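Local coordinates for lectin 2 (Agrocybe aegerita, PDB 4TQJ), which is a beta-propeller lectin that specifically recognises non-reducing terminal N-acetylglucosamine, at residues V179-I187 / I197-F206. The protein carries 1 engineered substitution. Sequence-based numbering, arbitrary orientation.
Sequences VTGNGHLDI and ISRNNGDGTF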
# COMPACT_ATOMS: atom_id res chain seq x y z
N VAL A 179 11.08 8.05 -24.03
CA VAL A 179 11.56 9.29 -24.62
C VAL A 179 10.70 9.69 -25.83
O VAL A 179 10.65 10.86 -26.20
CB VAL A 179 13.03 9.19 -25.06
CG1 VAL A 179 13.93 8.86 -23.87
CG2 VAL A 179 13.20 8.13 -26.14
N THR A 180 10.02 8.72 -26.45
CA THR A 180 9.21 9.03 -27.63
C THR A 180 7.88 9.66 -27.27
O THR A 180 7.24 10.28 -28.11
CB THR A 180 8.90 7.79 -28.49
OG1 THR A 180 8.08 6.88 -27.74
CG2 THR A 180 10.18 7.10 -28.94
N GLY A 181 7.45 9.47 -26.03
CA GLY A 181 6.18 10.02 -25.56
C GLY A 181 4.95 9.17 -25.82
O GLY A 181 3.84 9.68 -25.83
N ASN A 182 5.14 7.86 -26.03
CA ASN A 182 3.99 6.98 -26.31
C ASN A 182 3.61 6.10 -25.13
O ASN A 182 2.88 5.13 -25.29
CB ASN A 182 4.23 6.13 -27.56
CG ASN A 182 5.27 5.04 -27.34
OD1 ASN A 182 5.97 5.04 -26.34
ND2 ASN A 182 5.37 4.11 -28.29
N GLY A 183 4.10 6.45 -23.94
CA GLY A 183 3.77 5.74 -22.73
C GLY A 183 4.58 4.47 -22.50
O GLY A 183 4.58 3.92 -21.40
N HIS A 184 5.27 4.01 -23.55
CA HIS A 184 6.03 2.77 -23.49
C HIS A 184 7.52 3.02 -23.29
O HIS A 184 8.06 4.03 -23.76
CB HIS A 184 5.80 1.95 -24.76
CG HIS A 184 4.44 1.33 -24.86
ND1 HIS A 184 3.28 2.08 -24.96
CD2 HIS A 184 4.04 0.03 -24.87
CE1 HIS A 184 2.24 1.28 -25.02
NE2 HIS A 184 2.67 0.03 -24.97
N LEU A 185 8.19 2.09 -22.62
CA LEU A 185 9.62 2.24 -22.33
C LEU A 185 10.50 2.01 -23.56
O LEU A 185 10.47 0.94 -24.15
CB LEU A 185 10.04 1.27 -21.23
CG LEU A 185 9.48 1.56 -19.84
CD1 LEU A 185 9.85 0.45 -18.89
CD2 LEU A 185 9.98 2.90 -19.34
N ASP A 186 11.30 3.01 -23.92
CA ASP A 186 12.23 2.86 -25.04
C ASP A 186 13.62 2.47 -24.54
O ASP A 186 13.86 2.48 -23.34
CB ASP A 186 12.31 4.17 -25.82
CG ASP A 186 10.94 4.73 -26.10
OD1 ASP A 186 10.12 3.98 -26.68
OD2 ASP A 186 10.67 5.89 -25.71
N ILE A 187 14.50 2.10 -25.47
CA ILE A 187 15.88 1.81 -25.14
C ILE A 187 16.72 3.07 -25.36
O ILE A 187 16.69 3.68 -26.42
CB ILE A 187 16.46 0.67 -26.00
CG1 ILE A 187 15.77 -0.67 -25.65
CG2 ILE A 187 17.98 0.57 -25.81
CD1 ILE A 187 16.13 -1.83 -26.59
N ILE A 197 18.65 5.91 -29.48
CA ILE A 197 17.34 5.48 -28.99
C ILE A 197 16.82 4.37 -29.90
O ILE A 197 17.00 4.43 -31.11
CB ILE A 197 16.31 6.62 -29.04
CG1 ILE A 197 16.79 7.84 -28.24
CG2 ILE A 197 14.94 6.14 -28.53
CD1 ILE A 197 16.90 7.59 -26.77
N SER A 198 16.20 3.35 -29.31
CA SER A 198 15.36 2.43 -30.06
C SER A 198 13.95 2.53 -29.53
O SER A 198 13.69 2.18 -28.38
CB SER A 198 15.83 0.99 -29.92
OG SER A 198 16.90 0.75 -30.79
N ARG A 199 13.05 3.01 -30.38
CA ARG A 199 11.68 3.28 -29.97
C ARG A 199 10.95 1.98 -29.71
O ARG A 199 11.02 1.05 -30.51
CB ARG A 199 10.94 4.04 -31.07
CG ARG A 199 11.78 5.07 -31.79
CD ARG A 199 11.10 5.57 -33.06
NE ARG A 199 10.04 6.53 -32.76
CZ ARG A 199 10.26 7.83 -32.54
NH1 ARG A 199 11.50 8.31 -32.59
NH2 ARG A 199 9.24 8.63 -32.26
N ASN A 200 10.26 1.94 -28.59
CA ASN A 200 9.33 0.86 -28.30
C ASN A 200 8.06 1.10 -29.10
O ASN A 200 7.39 2.11 -28.90
CB ASN A 200 9.03 0.84 -26.80
CG ASN A 200 8.15 -0.32 -26.40
OD1 ASN A 200 7.29 -0.77 -27.15
ND2 ASN A 200 8.35 -0.79 -25.18
N ASN A 201 7.75 0.20 -30.02
CA ASN A 201 6.60 0.42 -30.90
C ASN A 201 5.26 0.28 -30.19
O ASN A 201 4.27 0.87 -30.61
CB ASN A 201 6.68 -0.48 -32.13
CG ASN A 201 7.74 -0.02 -33.11
OD1 ASN A 201 7.83 1.17 -33.42
ND2 ASN A 201 8.57 -0.95 -33.57
N GLY A 202 5.25 -0.48 -29.09
CA GLY A 202 4.04 -0.73 -28.33
C GLY A 202 3.66 -2.20 -28.33
O GLY A 202 2.97 -2.69 -27.41
N ASP A 203 4.14 -2.92 -29.33
CA ASP A 203 3.66 -4.27 -29.62
C ASP A 203 4.71 -5.35 -29.38
O ASP A 203 4.66 -6.43 -29.98
CB ASP A 203 3.22 -4.35 -31.08
CG ASP A 203 4.27 -3.81 -32.03
OD1 ASP A 203 5.47 -3.97 -31.72
OD2 ASP A 203 3.90 -3.23 -33.08
N GLY A 204 5.66 -5.07 -28.50
CA GLY A 204 6.72 -6.02 -28.23
C GLY A 204 7.86 -5.94 -29.24
O GLY A 204 8.70 -6.84 -29.28
N THR A 205 7.88 -4.88 -30.05
CA THR A 205 9.01 -4.64 -30.96
C THR A 205 9.70 -3.29 -30.74
O THR A 205 9.09 -2.32 -30.28
CB THR A 205 8.63 -4.79 -32.45
OG1 THR A 205 7.87 -3.66 -32.89
CG2 THR A 205 7.82 -6.06 -32.68
N PHE A 206 10.98 -3.24 -31.08
CA PHE A 206 11.76 -2.00 -31.01
C PHE A 206 12.27 -1.65 -32.40
O PHE A 206 12.76 -2.52 -33.12
CB PHE A 206 12.97 -2.17 -30.08
CG PHE A 206 12.61 -2.38 -28.64
CD1 PHE A 206 12.41 -1.29 -27.81
CD2 PHE A 206 12.49 -3.65 -28.11
CE1 PHE A 206 12.09 -1.46 -26.47
CE2 PHE A 206 12.18 -3.84 -26.78
CZ PHE A 206 11.97 -2.74 -25.96
O HOH W 1 3.17 3.76 -30.14
O HOH W 2 0.81 -1.51 -25.91
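Asn200 grips residues 179-187 at three points. Its ND2 donates to Leu185 O (2.9 Å), which lies in the plane of its own amide, and to Ile123 O in the preceding blade. With CG anti to the backbone N (chi1 -176°), the amide reaches across to Leu185, while OD1 takes the N-H of Gly202 in an Asx turn. Its backbone N donates to Asp186 OD1 (2.8 Å), and its carbonyl O accepts from Asn182 ND2 (2.9 Å), met nearly end-on. Asp186 spans the contact by accepting with both oxygens, since OD2 collects the backbone N-H groups of Val179 and Thr180. Asn182 makes its own Asx turn to His184 N. Gly202 CA lies over one face of the His184 imidazole in a CH-pi contact (3.9 Å to the centroid), and ND1 meets Asn182 O in the ring plane. Glycine suits this place because at its positive phi a CB would press against the preceding carbonyl. Ile187 and Ser198 form an antiparallel hydrogen-bonded pair. On the sheet face carrying them, Ile187 CD1 sits over the centre of the Phe206 ring; Leu157 and Phe134 extend this apolar layer. Thr180 CG2 sits over one face of the Arg199 guanidinium, 3.7 Å from Arg199 CZ. Carboxylate and amide groups thus replace regular strand pairing where the hairpin of this FG-GAP-like propeller blade opens into loops, satisfying backbone groups there.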